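Local coordinates for protein leucyl-trna synthetase (Plasmodium falciparum, PDB 5FOC) that probably attaches leucine to its cognate tRNA, the part described here being the editing domain, which probably hydrolyses wrongly charged tRNA, at residues Lys12-Asn17 and Glu227-Ile232; Lys120-Gly125 and Asn181-Ser186; Tyr134-Thr139 and Lys236-Leu241; Tyr138-Pro143 and Gly253-Val258. The protein carries 2 engineered substitutions. All coordinates share one frame; numbering follows the deposited sequence.

Interaction 1. Residues Lys12-Asn17 and Glu227-Ile232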
loop_
_atom_site.group_PDB
_atom_site.type_symbol
_atom_site.label_atom_id
_atom_site.label_comp_id
_atom_site.label_asym_id
_atom_site.label_seq_id
_atom_site.Cartn_x
_atom_site.Cartn_y
_atom_site.Cartn_z
ATOM N N LYS A 12 -3.227 -1.924 -6.634
ATOM C CA LYS A 12 -2.931 -3.305 -6.209
ATOM C C LYS A 12 -1.434 -3.496 -6.083
ATOM O O LYS A 12 -0.734 -3.371 -7.052
ATOM C CB LYS A 12 -3.524 -4.297 -7.167
ATOM C CG LYS A 12 -5.043 -4.370 -7.082
ATOM C CD LYS A 12 -5.637 -5.167 -8.193
ATOM C CE LYS A 12 -7.141 -5.273 -8.175
ATOM N NZ LYS A 12 -7.575 -5.994 -9.379
ATOM N N ILE A 13 -0.991 -3.685 -4.864
ATOM C CA ILE A 13 0.421 -3.865 -4.573
ATOM C C ILE A 13 0.604 -5.359 -4.224
ATOM O O ILE A 13 0.323 -5.801 -3.139
ATOM C CB ILE A 13 0.924 -2.918 -3.445
ATOM C CG1 ILE A 13 0.826 -1.455 -3.877
ATOM C CG2 ILE A 13 2.362 -3.212 -3.071
ATOM C CD1 ILE A 13 1.169 -0.464 -2.781
ATOM N N PHE A 14 1.136 -6.104 -5.198
ATOM C CA PHE A 14 1.212 -7.547 -5.066
ATOM C C PHE A 14 2.475 -7.902 -4.270
ATOM O O PHE A 14 3.493 -7.212 -4.349
ATOM C CB PHE A 14 1.366 -8.169 -6.467
ATOM C CG PHE A 14 0.165 -7.955 -7.365
ATOM C CD1 PHE A 14 -0.928 -8.801 -7.305
ATOM C CD2 PHE A 14 0.137 -6.900 -8.251
ATOM C CE1 PHE A 14 -2.042 -8.563 -8.100
ATOM C CE2 PHE A 14 -0.976 -6.666 -9.060
ATOM C CZ PHE A 14 -2.066 -7.485 -8.972
ATOM N N VAL A 15 2.352 -8.958 -3.478
ATOM C CA VAL A 15 3.503 -9.550 -2.781
ATOM C C VAL A 15 4.267 -10.527 -3.701
ATOM O O VAL A 15 3.669 -11.384 -4.316
ATOM C CB VAL A 15 3.017 -10.286 -1.519
ATOM C CG1 VAL A 15 4.101 -11.150 -0.875
ATOM C CG2 VAL A 15 2.424 -9.283 -0.510
ATOM N N SER A 16 5.578 -10.290 -3.793
ATOM C CA SER A 16 6.503 -11.140 -4.590
ATOM C C SER A 16 6.710 -12.506 -3.923
ATOM O O SER A 16 6.480 -13.517 -4.554
ATOM C CB SER A 16 7.866 -10.429 -4.808
ATOM O OG SER A 16 7.718 -9.088 -5.263
ATOM N N ASN A 17 7.090 -12.517 -2.658
ATOM C CA ASN A 17 7.352 -13.799 -1.955
ATOM C C ASN A 17 6.231 -14.203 -1.054
ATOM O O ASN A 17 6.265 -14.016 0.169
ATOM C CB ASN A 17 8.685 -13.797 -1.201
ATOM C CG ASN A 17 9.193 -15.235 -0.846
ATOM O OD1 ASN A 17 8.430 -16.177 -0.534
ATOM N ND2 ASN A 17 10.499 -15.390 -0.881
ATOM N N GLU A 227 8.986 -7.974 -0.183
ATOM C CA GLU A 227 9.114 -7.433 -1.527
ATOM C C GLU A 227 7.718 -7.384 -2.144
ATOM O O GLU A 227 6.959 -8.350 -2.099
ATOM C CB GLU A 227 10.115 -8.343 -2.341
ATOM C CG GLU A 227 10.403 -7.741 -3.709
ATOM C CD GLU A 227 11.260 -8.642 -4.603
ATOM O OE1 GLU A 227 11.200 -9.851 -4.385
ATOM O OE2 GLU A 227 11.914 -8.129 -5.516
ATOM N N THR A 228 7.370 -6.194 -2.677
ATOM C CA THR A 228 6.098 -6.002 -3.406
ATOM C C THR A 228 6.329 -5.441 -4.821
ATOM O O THR A 228 7.428 -4.961 -5.154
ATOM C CB THR A 228 5.112 -5.093 -2.607
ATOM O OG1 THR A 228 5.656 -3.791 -2.566
ATOM C CG2 THR A 228 4.882 -5.652 -1.191
ATOM N N TYR A 229 5.267 -5.452 -5.636
ATOM C CA TYR A 229 5.330 -4.817 -6.935
ATOM C C TYR A 229 3.903 -4.430 -7.354
ATOM O O TYR A 229 2.938 -4.960 -6.816
ATOM C CB TYR A 229 6.060 -5.719 -7.985
ATOM C CG TYR A 229 5.277 -6.937 -8.320
ATOM C CD1 TYR A 229 5.270 -8.032 -7.469
ATOM C CD2 TYR A 229 4.465 -6.975 -9.455
ATOM C CE1 TYR A 229 4.513 -9.162 -7.754
ATOM C CE2 TYR A 229 3.663 -8.078 -9.724
ATOM C CZ TYR A 229 3.712 -9.185 -8.885
ATOM O OH TYR A 229 2.926 -10.294 -9.190
ATOM N N THR A 230 3.835 -3.559 -8.348
ATOM C CA THR A 230 2.551 -3.261 -9.017
ATOM C C THR A 230 2.696 -3.532 -10.508
ATOM O O THR A 230 3.853 -3.759 -10.991
ATOM C CB THR A 230 2.148 -1.767 -8.864
ATOM O OG1 THR A 230 2.930 -0.963 -9.742
ATOM C CG2 THR A 230 2.243 -1.297 -7.409
ATOM N N ASN A 231 1.620 -3.513 -11.276
ATOM C CA ASN A 231 1.727 -3.667 -12.729
ATOM C C ASN A 231 2.009 -2.351 -13.463
ATOM O O ASN A 231 2.011 -2.308 -14.699
ATOM C CB ASN A 231 0.481 -4.359 -13.292
ATOM C CG ASN A 231 0.399 -5.812 -12.870
ATOM O OD1 ASN A 231 1.420 -6.527 -12.823
ATOM N ND2 ASN A 231 -0.793 -6.279 -12.598
ATOM N N ILE A 232 2.259 -1.288 -12.695
ATOM C CA ILE A 232 2.574 0.005 -13.233
ATOM C C ILE A 232 4.024 0.413 -12.992
ATOM O O ILE A 232 4.567 1.215 -13.748
ATOM C CB ILE A 232 1.613 1.093 -12.621
ATOM C CG1 ILE A 232 0.185 0.601 -12.680
ATOM C CG2 ILE A 232 1.773 2.422 -13.347
ATOM C CD1 ILE A 232 -0.755 1.355 -11.760
HETATM O O HOH W 1 -0.866 -3.249 -9.936
HETATM O O HOH W 2 7.729 -10.785 -0.794
#

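Interaction 2. Residues Lys120-Gly125 and Asn181-Ser186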
loop_
_atom_site.group_PDB
_atom_site.type_symbol
_atom_site.label_atom_id
_atom_site.label_comp_id
_atom_site.label_asym_id
_atom_site.label_seq_id
_atom_site.Cartn_x
_atom_site.Cartn_y
_atom_site.Cartn_z
ATOM N N LYS A 120 -4.374 -14.354 -4.745
ATOM C CA LYS A 120 -3.325 -13.347 -4.872
ATOM C C LYS A 120 -3.282 -12.571 -3.564
ATOM O O LYS A 120 -4.326 -12.317 -2.954
ATOM C CB LYS A 120 -3.573 -12.408 -6.046
ATOM C CG LYS A 120 -3.634 -13.061 -7.405
ATOM C CD LYS A 120 -3.472 -12.008 -8.484
ATOM C CE LYS A 120 -3.683 -12.519 -9.901
ATOM N NZ LYS A 120 -3.467 -11.377 -10.842
ATOM N N VAL A 121 -2.092 -12.221 -3.112
ATOM C CA VAL A 121 -1.930 -11.450 -1.872
ATOM C C VAL A 121 -1.611 -10.024 -2.249
ATOM O O VAL A 121 -0.616 -9.749 -2.885
ATOM C CB VAL A 121 -0.846 -11.992 -0.934
ATOM C CG1 VAL A 121 -0.750 -11.120 0.316
ATOM C CG2 VAL A 121 -1.052 -13.482 -0.604
ATOM N N ILE A 122 -2.504 -9.072 -1.852
ATOM C CA ILE A 122 -2.417 -7.746 -2.381
ATOM C C ILE A 122 -2.564 -6.722 -1.238
ATOM O O ILE A 122 -3.610 -6.767 -0.528
ATOM C CB ILE A 122 -3.514 -7.475 -3.447
ATOM C CG1 ILE A 122 -3.351 -8.372 -4.674
ATOM C CG2 ILE A 122 -3.570 -5.987 -3.835
ATOM C CD1 ILE A 122 -4.541 -8.419 -5.580
ATOM N N PHE A 123 -1.562 -5.868 -1.059
ATOM C CA PHE A 123 -1.670 -4.653 -0.217
ATOM C C PHE A 123 -2.415 -3.625 -1.053
ATOM O O PHE A 123 -2.172 -3.390 -2.184
ATOM C CB PHE A 123 -0.281 -4.132 0.209
ATOM C CG PHE A 123 0.401 -4.958 1.260
ATOM C CD1 PHE A 123 1.047 -6.155 0.916
ATOM C CD2 PHE A 123 0.422 -4.575 2.576
ATOM C CE1 PHE A 123 1.698 -6.891 1.913
ATOM C CE2 PHE A 123 1.033 -5.313 3.556
ATOM C CZ PHE A 123 1.703 -6.475 3.223
ATOM N N LEU A 124 -3.397 -2.938 -0.385
ATOM C CA LEU A 124 -4.134 -1.911 -1.122
ATOM C C LEU A 124 -3.512 -0.548 -0.806
ATOM O O LEU A 124 -3.719 -0.024 0.304
ATOM C CB LEU A 124 -5.606 -1.957 -0.732
ATOM C CG LEU A 124 -6.446 -3.107 -1.254
ATOM C CD1 LEU A 124 -7.841 -3.137 -0.624
ATOM C CD2 LEU A 124 -6.553 -3.028 -2.759
ATOM N N GLY A 125 -2.695 -0.040 -1.748
ATOM C CA GLY A 125 -1.924 1.170 -1.598
ATOM C C GLY A 125 -2.866 2.312 -1.953
ATOM O O GLY A 125 -3.576 2.178 -2.903
ATOM N N ASN A 181 -8.698 -12.560 -4.164
ATOM C CA ASN A 181 -7.589 -11.770 -3.614
ATOM C C ASN A 181 -7.665 -11.679 -2.112
ATOM O O ASN A 181 -8.779 -11.477 -1.554
ATOM C CB ASN A 181 -7.610 -10.334 -4.205
ATOM C CG ASN A 181 -7.487 -10.326 -5.711
ATOM O OD1 ASN A 181 -6.987 -11.299 -6.295
ATOM N ND2 ASN A 181 -7.939 -9.270 -6.362
ATOM N N ILE A 182 -6.523 -11.856 -1.445
ATOM C CA ILE A 182 -6.360 -11.535 -0.057
ATOM C C ILE A 182 -5.889 -10.102 -0.025
ATOM O O ILE A 182 -4.789 -9.817 -0.402
ATOM C CB ILE A 182 -5.352 -12.439 0.662
ATOM C CG1 ILE A 182 -5.873 -13.861 0.678
ATOM C CG2 ILE A 182 -5.111 -11.956 2.069
ATOM C CD1 ILE A 182 -4.801 -14.897 0.898
ATOM N N TYR A 183 -6.742 -9.172 0.475
ATOM C CA TYR A 183 -6.321 -7.805 0.683
ATOM C C TYR A 183 -5.819 -7.489 2.068
ATOM O O TYR A 183 -6.325 -8.018 3.036
ATOM C CB TYR A 183 -7.493 -6.864 0.351
ATOM C CG TYR A 183 -7.899 -6.823 -1.106
ATOM C CD1 TYR A 183 -6.946 -6.617 -2.126
ATOM C CD2 TYR A 183 -9.231 -7.044 -1.511
ATOM C CE1 TYR A 183 -7.314 -6.563 -3.467
ATOM C CE2 TYR A 183 -9.601 -7.004 -2.858
ATOM C CZ TYR A 183 -8.648 -6.755 -3.841
ATOM O OH TYR A 183 -8.898 -6.714 -5.187
ATOM N N VAL A 184 -4.775 -6.662 2.134
ATOM C CA VAL A 184 -4.244 -6.165 3.374
ATOM C C VAL A 184 -4.581 -4.660 3.424
ATOM O O VAL A 184 -4.256 -3.900 2.487
ATOM C CB VAL A 184 -2.712 -6.295 3.491
ATOM C CG1 VAL A 184 -2.257 -5.933 4.875
ATOM C CG2 VAL A 184 -2.278 -7.744 3.173
ATOM N N CYS A 185 -5.171 -4.255 4.539
ATOM C CA CYS A 185 -5.677 -2.848 4.666
ATOM C C CYS A 185 -5.981 -2.537 6.116
ATOM O O CYS A 185 -6.111 -3.410 6.954
ATOM C CB CYS A 185 -6.908 -2.690 3.809
ATOM S SG CYS A 185 -8.268 -3.806 4.223
ATOM N N SER A 186 -6.165 -1.237 6.379
ATOM C CA SER A 186 -6.499 -0.782 7.702
ATOM C C SER A 186 -7.980 -1.120 8.075
ATOM O O SER A 186 -8.848 -1.334 7.225
ATOM C CB SER A 186 -6.318 0.748 7.772
ATOM O OG SER A 186 -7.184 1.395 6.847
#

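Interaction 3. Residues Tyr134-Thr139 and Lys236-Leu241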
loop_
_atom_site.group_PDB
_atom_site.type_symbol
_atom_site.label_atom_id
_atom_site.label_comp_id
_atom_site.label_asym_id
_atom_site.label_seq_id
_atom_site.Cartn_x
_atom_site.Cartn_y
_atom_site.Cartn_z
ATOM N N TYR A 134 4.275 4.991 -11.792
ATOM C CA TYR A 134 5.481 4.373 -12.514
ATOM C C TYR A 134 6.741 4.553 -11.697
ATOM O O TYR A 134 7.661 3.661 -11.790
ATOM C CB TYR A 134 5.647 5.012 -13.884
ATOM C CG TYR A 134 6.825 4.599 -14.724
ATOM C CD1 TYR A 134 6.808 3.367 -15.346
ATOM C CD2 TYR A 134 7.847 5.463 -14.982
ATOM C CE1 TYR A 134 7.855 2.981 -16.193
ATOM C CE2 TYR A 134 8.919 5.095 -15.813
ATOM C CZ TYR A 134 8.871 3.862 -16.419
ATOM O OH TYR A 134 9.879 3.465 -17.232
ATOM N N GLY A 135 6.881 5.644 -10.948
ATOM C CA GLY A 135 8.066 5.924 -10.142
ATOM C C GLY A 135 8.141 5.276 -8.782
ATOM O O GLY A 135 9.016 5.612 -8.018
ATOM N N GLN A 136 7.180 4.424 -8.430
ATOM C CA GLN A 136 7.123 3.852 -7.103
ATOM C C GLN A 136 8.401 3.018 -6.839
ATOM O O GLN A 136 8.696 2.161 -7.673
ATOM C CB GLN A 136 5.899 2.963 -6.924
ATOM C CG GLN A 136 5.715 2.525 -5.497
ATOM C CD GLN A 136 4.524 1.654 -5.236
ATOM O OE1 GLN A 136 3.665 1.496 -6.095
ATOM N NE2 GLN A 136 4.504 0.997 -4.073
ATOM N N ASN A 137 9.086 3.327 -5.768
ATOM C CA ASN A 137 10.328 2.548 -5.387
ATOM C C ASN A 137 10.211 1.723 -4.131
ATOM O O ASN A 137 11.001 0.777 -3.903
ATOM C CB ASN A 137 11.582 3.431 -5.451
ATOM C CG ASN A 137 11.538 4.669 -4.596
ATOM O OD1 ASN A 137 10.427 5.208 -4.317
ATOM N ND2 ASN A 137 12.690 5.205 -4.240
ATOM N N TYR A 138 9.235 2.007 -3.270
ATOM C CA TYR A 138 8.964 1.306 -2.058
ATOM C C TYR A 138 7.463 1.333 -1.774
ATOM O O TYR A 138 6.702 1.960 -2.556
ATOM C CB TYR A 138 9.737 1.879 -0.854
ATOM C CG TYR A 138 11.205 1.719 -1.022
ATOM C CD1 TYR A 138 11.769 0.514 -0.681
ATOM C CD2 TYR A 138 12.004 2.697 -1.571
ATOM C CE1 TYR A 138 13.126 0.318 -0.853
ATOM C CE2 TYR A 138 13.379 2.528 -1.720
ATOM C CZ TYR A 138 13.922 1.284 -1.390
ATOM O OH TYR A 138 15.312 1.102 -1.604
ATOM N N THR A 139 7.073 0.593 -0.761
ATOM C CA THR A 139 5.709 0.618 -0.237
ATOM C C THR A 139 5.804 0.956 1.236
ATOM O O THR A 139 6.507 0.343 1.992
ATOM C CB THR A 139 5.040 -0.771 -0.449
ATOM O OG1 THR A 139 4.909 -1.021 -1.848
ATOM C CG2 THR A 139 3.707 -0.857 0.288
ATOM N N LYS A 236 10.335 -3.691 -9.903
ATOM C CA LYS A 236 9.444 -4.659 -9.253
ATOM C C LYS A 236 9.943 -5.154 -7.865
ATOM O O LYS A 236 9.406 -6.122 -7.324
ATOM C CB LYS A 236 9.154 -5.858 -10.201
ATOM C CG LYS A 236 8.665 -5.508 -11.599
ATOM C CD LYS A 236 7.342 -4.674 -11.601
ATOM C CE LYS A 236 6.895 -4.351 -13.040
ATOM N NZ LYS A 236 5.679 -3.526 -13.067
ATOM N N ASN A 237 10.931 -4.483 -7.292
ATOM C CA ASN A 237 11.424 -4.822 -5.964
ATOM C C ASN A 237 11.100 -3.766 -4.923
ATOM O O ASN A 237 11.968 -3.174 -4.291
ATOM C CB ASN A 237 12.944 -5.132 -5.993
ATOM C CG ASN A 237 13.784 -3.947 -6.377
ATOM O OD1 ASN A 237 13.410 -3.204 -7.271
ATOM N ND2 ASN A 237 14.977 -3.800 -5.773
ATOM N N LEU A 238 9.795 -3.561 -4.740
ATOM C CA LEU A 238 9.341 -2.476 -3.902
ATOM C C LEU A 238 9.201 -2.944 -2.472
ATOM O O LEU A 238 8.147 -3.472 -2.048
ATOM C CB LEU A 238 7.989 -1.997 -4.441
ATOM C CG LEU A 238 7.875 -1.796 -5.930
ATOM C CD1 LEU A 238 6.457 -1.255 -6.303
ATOM C CD2 LEU A 238 8.911 -0.839 -6.422
ATOM N N TYR A 239 10.265 -2.796 -1.714
ATOM C CA TYR A 239 10.280 -3.332 -0.375
ATOM C C TYR A 239 9.313 -2.518 0.465
ATOM O O TYR A 239 9.198 -1.282 0.256
ATOM C CB TYR A 239 11.688 -3.320 0.202
ATOM C CG TYR A 239 12.627 -4.144 -0.668
ATOM C CD1 TYR A 239 12.453 -5.500 -0.808
ATOM C CD2 TYR A 239 13.607 -3.519 -1.405
ATOM C CE1 TYR A 239 13.314 -6.220 -1.651
ATOM C CE2 TYR A 239 14.489 -4.252 -2.220
ATOM C CZ TYR A 239 14.274 -5.581 -2.351
ATOM O OH TYR A 239 15.159 -6.296 -3.171
ATOM N N ILE A 240 8.743 -3.198 1.445
ATOM C CA ILE A 240 7.903 -2.503 2.452
ATOM C C ILE A 240 8.814 -1.807 3.455
ATOM O O ILE A 240 9.642 -2.457 4.118
ATOM C CB ILE A 240 6.906 -3.412 3.141
ATOM C CG1 ILE A 240 5.936 -3.941 2.120
ATOM C CG2 ILE A 240 6.131 -2.643 4.224
ATOM C CD1 ILE A 240 4.894 -4.922 2.586
ATOM N N LEU A 241 8.610 -0.492 3.660
ATOM C CA LEU A 241 9.353 0.290 4.601
ATOM C C LEU A 241 8.434 0.960 5.633
ATOM O O LEU A 241 7.287 1.187 5.303
ATOM C CB LEU A 241 10.135 1.381 3.893
ATOM C CG LEU A 241 11.215 1.042 2.865
ATOM C CD1 LEU A 241 11.842 2.322 2.361
ATOM C CD2 LEU A 241 12.266 0.176 3.517
#

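Interaction 4. Residues Tyr138-Pro143 and Gly253-Val258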
loop_
_atom_site.group_PDB
_atom_site.type_symbol
_atom_site.label_atom_id
_atom_site.label_comp_id
_atom_site.label_asym_id
_atom_site.label_seq_id
_atom_site.Cartn_x
_atom_site.Cartn_y
_atom_site.Cartn_z
ATOM N N TYR A 138 9.235 2.007 -3.270
ATOM C CA TYR A 138 8.964 1.306 -2.058
ATOM C C TYR A 138 7.463 1.333 -1.774
ATOM O O TYR A 138 6.702 1.960 -2.556
ATOM C CB TYR A 138 9.737 1.879 -0.854
ATOM C CG TYR A 138 11.205 1.719 -1.022
ATOM C CD1 TYR A 138 11.769 0.514 -0.681
ATOM C CD2 TYR A 138 12.004 2.697 -1.571
ATOM C CE1 TYR A 138 13.126 0.318 -0.853
ATOM C CE2 TYR A 138 13.379 2.528 -1.720
ATOM C CZ TYR A 138 13.922 1.284 -1.390
ATOM O OH TYR A 138 15.312 1.102 -1.604
ATOM N N THR A 139 7.073 0.593 -0.761
ATOM C CA THR A 139 5.709 0.618 -0.237
ATOM C C THR A 139 5.804 0.956 1.236
ATOM O O THR A 139 6.507 0.343 1.992
ATOM C CB THR A 139 5.040 -0.771 -0.449
ATOM O OG1 THR A 139 4.909 -1.021 -1.848
ATOM C CG2 THR A 139 3.707 -0.857 0.288
ATOM N N PHE A 140 5.079 1.978 1.682
ATOM C CA PHE A 140 5.112 2.348 3.074
ATOM C C PHE A 140 3.898 1.843 3.863
ATOM O O PHE A 140 2.758 1.793 3.332
ATOM C CB PHE A 140 5.118 3.865 3.284
ATOM C CG PHE A 140 6.345 4.592 2.848
ATOM C CD1 PHE A 140 7.609 4.296 3.388
ATOM C CD2 PHE A 140 6.232 5.692 1.988
ATOM C CE1 PHE A 140 8.728 5.076 3.025
ATOM C CE2 PHE A 140 7.321 6.449 1.640
ATOM C CZ PHE A 140 8.588 6.125 2.140
ATOM N N ILE A 141 4.187 1.453 5.099
ATOM C CA ILE A 141 3.201 0.947 6.055
ATOM C C ILE A 141 3.497 1.512 7.424
ATOM O O ILE A 141 4.623 1.905 7.709
ATOM C CB ILE A 141 3.194 -0.601 6.061
ATOM C CG1 ILE A 141 1.925 -1.174 6.627
ATOM C CG2 ILE A 141 4.397 -1.162 6.795
ATOM C CD1 ILE A 141 1.715 -2.660 6.353
ATOM N N ASN A 142 2.458 1.660 8.261
ATOM C CA ASN A 142 2.720 2.112 9.605
ATOM C C ASN A 142 3.136 0.935 10.465
ATOM O O ASN A 142 2.329 0.057 10.667
ATOM C CB ASN A 142 1.497 2.832 10.189
ATOM C CG ASN A 142 1.779 3.489 11.524
ATOM O OD1 ASN A 142 2.519 2.997 12.357
ATOM N ND2 ASN A 142 1.162 4.642 11.733
ATOM N N PRO A 143 4.407 0.897 10.930
ATOM C CA PRO A 143 4.908 -0.323 11.605
ATOM C C PRO A 143 4.252 -0.593 12.976
ATOM O O PRO A 143 4.213 -1.719 13.449
ATOM C CB PRO A 143 6.404 -0.011 11.763
ATOM C CG PRO A 143 6.468 1.484 11.871
ATOM C CD PRO A 143 5.425 1.963 10.919
ATOM N N GLY A 253 -4.149 3.048 4.767
ATOM C CA GLY A 253 -3.046 3.143 5.696
ATOM C C GLY A 253 -1.828 2.451 5.028
ATOM O O GLY A 253 -0.888 2.177 5.754
ATOM N N ILE A 254 -1.842 2.330 3.719
ATOM C CA ILE A 254 -0.655 1.781 2.953
ATOM C C ILE A 254 -0.464 2.775 1.822
ATOM O O ILE A 254 -1.429 3.080 1.091
ATOM C CB ILE A 254 -0.977 0.415 2.385
ATOM C CG1 ILE A 254 -1.277 -0.536 3.535
ATOM C CG2 ILE A 254 0.268 -0.084 1.589
ATOM C CD1 ILE A 254 -2.146 -1.736 3.239
ATOM N N VAL A 255 0.737 3.296 1.674
ATOM C CA VAL A 255 0.981 4.211 0.609
ATOM C C VAL A 255 2.188 3.863 -0.270
ATOM O O VAL A 255 3.207 3.439 0.243
ATOM C CB VAL A 255 1.102 5.642 1.126
ATOM C CG1 VAL A 255 -0.204 6.069 1.816
ATOM C CG2 VAL A 255 2.235 5.809 2.065
ATOM N N PRO A 256 2.053 4.095 -1.561
ATOM C CA PRO A 256 3.205 3.974 -2.464
ATOM C C PRO A 256 4.229 5.009 -2.125
ATOM O O PRO A 256 3.876 6.172 -1.835
ATOM C CB PRO A 256 2.621 4.181 -3.863
ATOM C CG PRO A 256 1.164 4.469 -3.677
ATOM C CD PRO A 256 0.810 4.464 -2.260
ATOM N N CYS A 257 5.513 4.643 -2.097
ATOM C CA CYS A 257 6.605 5.549 -1.940
ATOM C C CYS A 257 7.016 5.946 -3.353
ATOM O O CYS A 257 7.391 5.070 -4.161
ATOM C CB CYS A 257 7.797 4.871 -1.227
ATOM S SG CYS A 257 9.235 5.930 -1.144
ATOM N N VAL A 258 6.904 7.235 -3.695
ATOM C CA VAL A 258 7.479 7.779 -4.909
ATOM C C VAL A 258 8.407 8.891 -4.521
ATOM O O VAL A 258 8.024 10.068 -4.545
ATOM C CB VAL A 258 6.448 8.288 -5.944
ATOM C CG1 VAL A 258 7.119 8.664 -7.275
ATOM C CG2 VAL A 258 5.397 7.252 -6.180
#

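Interaction 1. Residues Lys12-Asn17 and Glu227-Ile232
Glu227 meets the end of strand 7-15 at Ser16, whose backbone N donates to Glu227 O at 2.9 Å; a water ties the same oxygen to Asn17 N. The extended glutamate chain passes alongside, CG 3.4 Å from Ser16 OG. Thr228 faces Val15 in an antiparallel non-hydrogen-bonded pair, and its CB presses tightly on Ile13 CG2 (3.4 Å), while its hydroxyl is engaged by Leu238 O and Thr139 OG1. Tyr229 and Phe14 form the hydrogen-bonded pair, with Tyr229 N 2.8 Å from Phe14 O and Phe14 N 2.7 Å from Tyr229 O. Because Tyr229 CG stands between its own backbone N and carbonyl carbon (chi1 68°), the ring lays one face on Phe14 CB, a CH-pi contact of 3.8 Å to the centroid. The two rings are inclined by 26° but slid apart, so they barely overlap. Thr230 sets CG2 beside Ile13 CG1 at 3.8 Å, and its OG1 accepts from Ile232 N, an ST turn, and from Ser233 N just beyond. At Asn231 a water bridges the backbone N to Lys12 O. Strand 7-15 lies between 227-229 and 120-127 here, and pairs with 369-373 as well, and Asn17 N-caps helix 18-35 through Asp20 N.

Interaction 2. Residues Lys120-Gly125 and Asn181-Ser186
A parallel strand pair inside the mixed sheet of the editing domain sets Lys120-Leu124 against Asn181-Val184. Ile182 straddles Lys120 and Ile122: its N is 2.7 Å from Lys120 O, and its O receives Ile122 N at 2.8 Å. Val184 repeats the pattern one step on, with its N 2.9 Å from Ile122 O and its O 3.1 Å from Leu124 N. This is the staggered bonding of parallel strands, in which every second residue of 181-185 bonds to the residues flanking its partner.

Strand 120-127 is an inner strand, with 7-15 running antiparallel on its other edge. As in other leucyl-tRNA synthetases, the threonine-rich segment associated with editing probably begins at the end of this strand.

On the face carrying Ile122 and Tyr183, Ile122 CD1 abuts the Asn181 amide, 3.5 Å from CG. Asn181 ND2 gives an in-plane hydrogen bond to Tyr183 OH (3.0 Å) and also reaches Asp154, while the phenol bonds to Phe153 O; these contacts restrain the tyrosine ring. Leu124 leans across Tyr183 and brings CD1 over a ring face, a CH-pi contact 4.1 Å from the centroid. On the other face, Val184 lies alongside Phe123, CB and CG2 over one face of the ring and CG1 out at its rim, 3.6 Å from Phe123 CE2. Phe21 of helix 18-35 touches both of these residues, and Phe223 meets the Phe123 ring edge-to-face.

Interaction 3. Residues Tyr134-Thr139 and Lys236-Leu241
Thr139 and Ile240 form a parallel beta bridge, part of the pairing of strand 138-141 with strand 238-242 in the sheet of the editing domain. Two backbone hydrogen bonds hold it. Thr139 N is 3.0 Å from Tyr239 O, approaching from above the carbonyl plane, and Leu241 N is 2.8 Å from Thr139 O. A third polar link stays within 134-139: the extended Gln136 side chain, CG opposite its backbone N (chi1 -172°), runs along the strand, and its NE2 donates to Tyr138 O at 2.8 Å, again from above the carbonyl plane.

The aromatic contacts gather on Tyr138. Leu241 CD1 sits over one face of its ring, 3.7 Å from the centroid and offset toward the rim, a CH-pi contact. Tyr239 crosses it obliquely, its CD2 3.9 Å from Tyr138 CE1, which lies at the edge of the Tyr239 ring. The Tyr138 hydroxyl is held by Gln289 O and Asn292 N.

Leu238, which crosses Gln136 at about a right angle, packs its methyls on polar groups. One branch, CD1, lies against the side-chain amide, 3.7 Å from Gln136 CD, whereas the other, CD2, comes within 3.3 Å of Gln136 O.

Interaction 4. Residues Tyr138-Pro143 and Gly253-Val258
Strands 138-141 and 254-257 run antiparallel, their axes 4.5 Å apart at closest approach and inclined at 150°. Phe140 and Val255 make the fully hydrogen-bonded pair, with Phe140 N 2.8 Å from Val255 O and Val255 N 3.0 Å from Phe140 O. At the neighbouring pair Cys257 N reaches Tyr138 O, 3.0 Å away, from well above the carbonyl plane. Pro256, which has no N-H, falls opposite Thr139 in a non-hydrogen-bonded pair, where this strand pairing asks for none.

The side-chain contact centres on Phe140 and Cys257. Cys257 CB stands over one face of the phenylalanine ring, 3.3 Å from Phe140 CE2. Its sulfur, carried anti to the backbone N (chi1 175°), approaches that ring obliquely, with SG 4.1 Å from the centroid. Val255 CG2 comes to the ring edge and packs 3.7 Å from Phe140 CB, while Cys257 CB also touches Tyr138 CB. On the opposite side of the sheet Ile254 CG2 meets Thr139 CG2 at 3.8 Å. Helix 263-274 covers the phenylalanine side through Asp265 and Cys268, and Asp265 OD2 accepts Val258 N. Beyond the three backbone bonds, the side chains meet across this interface through neutral carbon and sulfur atoms, so their part of the contact probably depends on apolar burial, dispersion and the sulfur-aromatic contact, with no charge pairing between the two segments.

All four interactions belong to one mixed sheet. Interactions 1 and 2 meet where strands 7-15 and 120-127 adjoin, with Ile13 O 2.8 Å from Phe123 N. Interactions 1 and 3, whose centres are about 8 Å apart, are joined by Thr228 OG1, which lies 2.6 Å from Leu238 O and 3.0 Å from Thr139 OG1. Interactions 3 and 4 share strand 138-141, which lies between 238-242 and 254-257. Interaction 2, about 13 Å from interaction 4 between centres, still touches it where Ile254 CD1 packs 3.1 Å from Val184 O. By analogy with related synthetases, the loops after strands 120-127 and 254-257 probably contribute to the editing pocket.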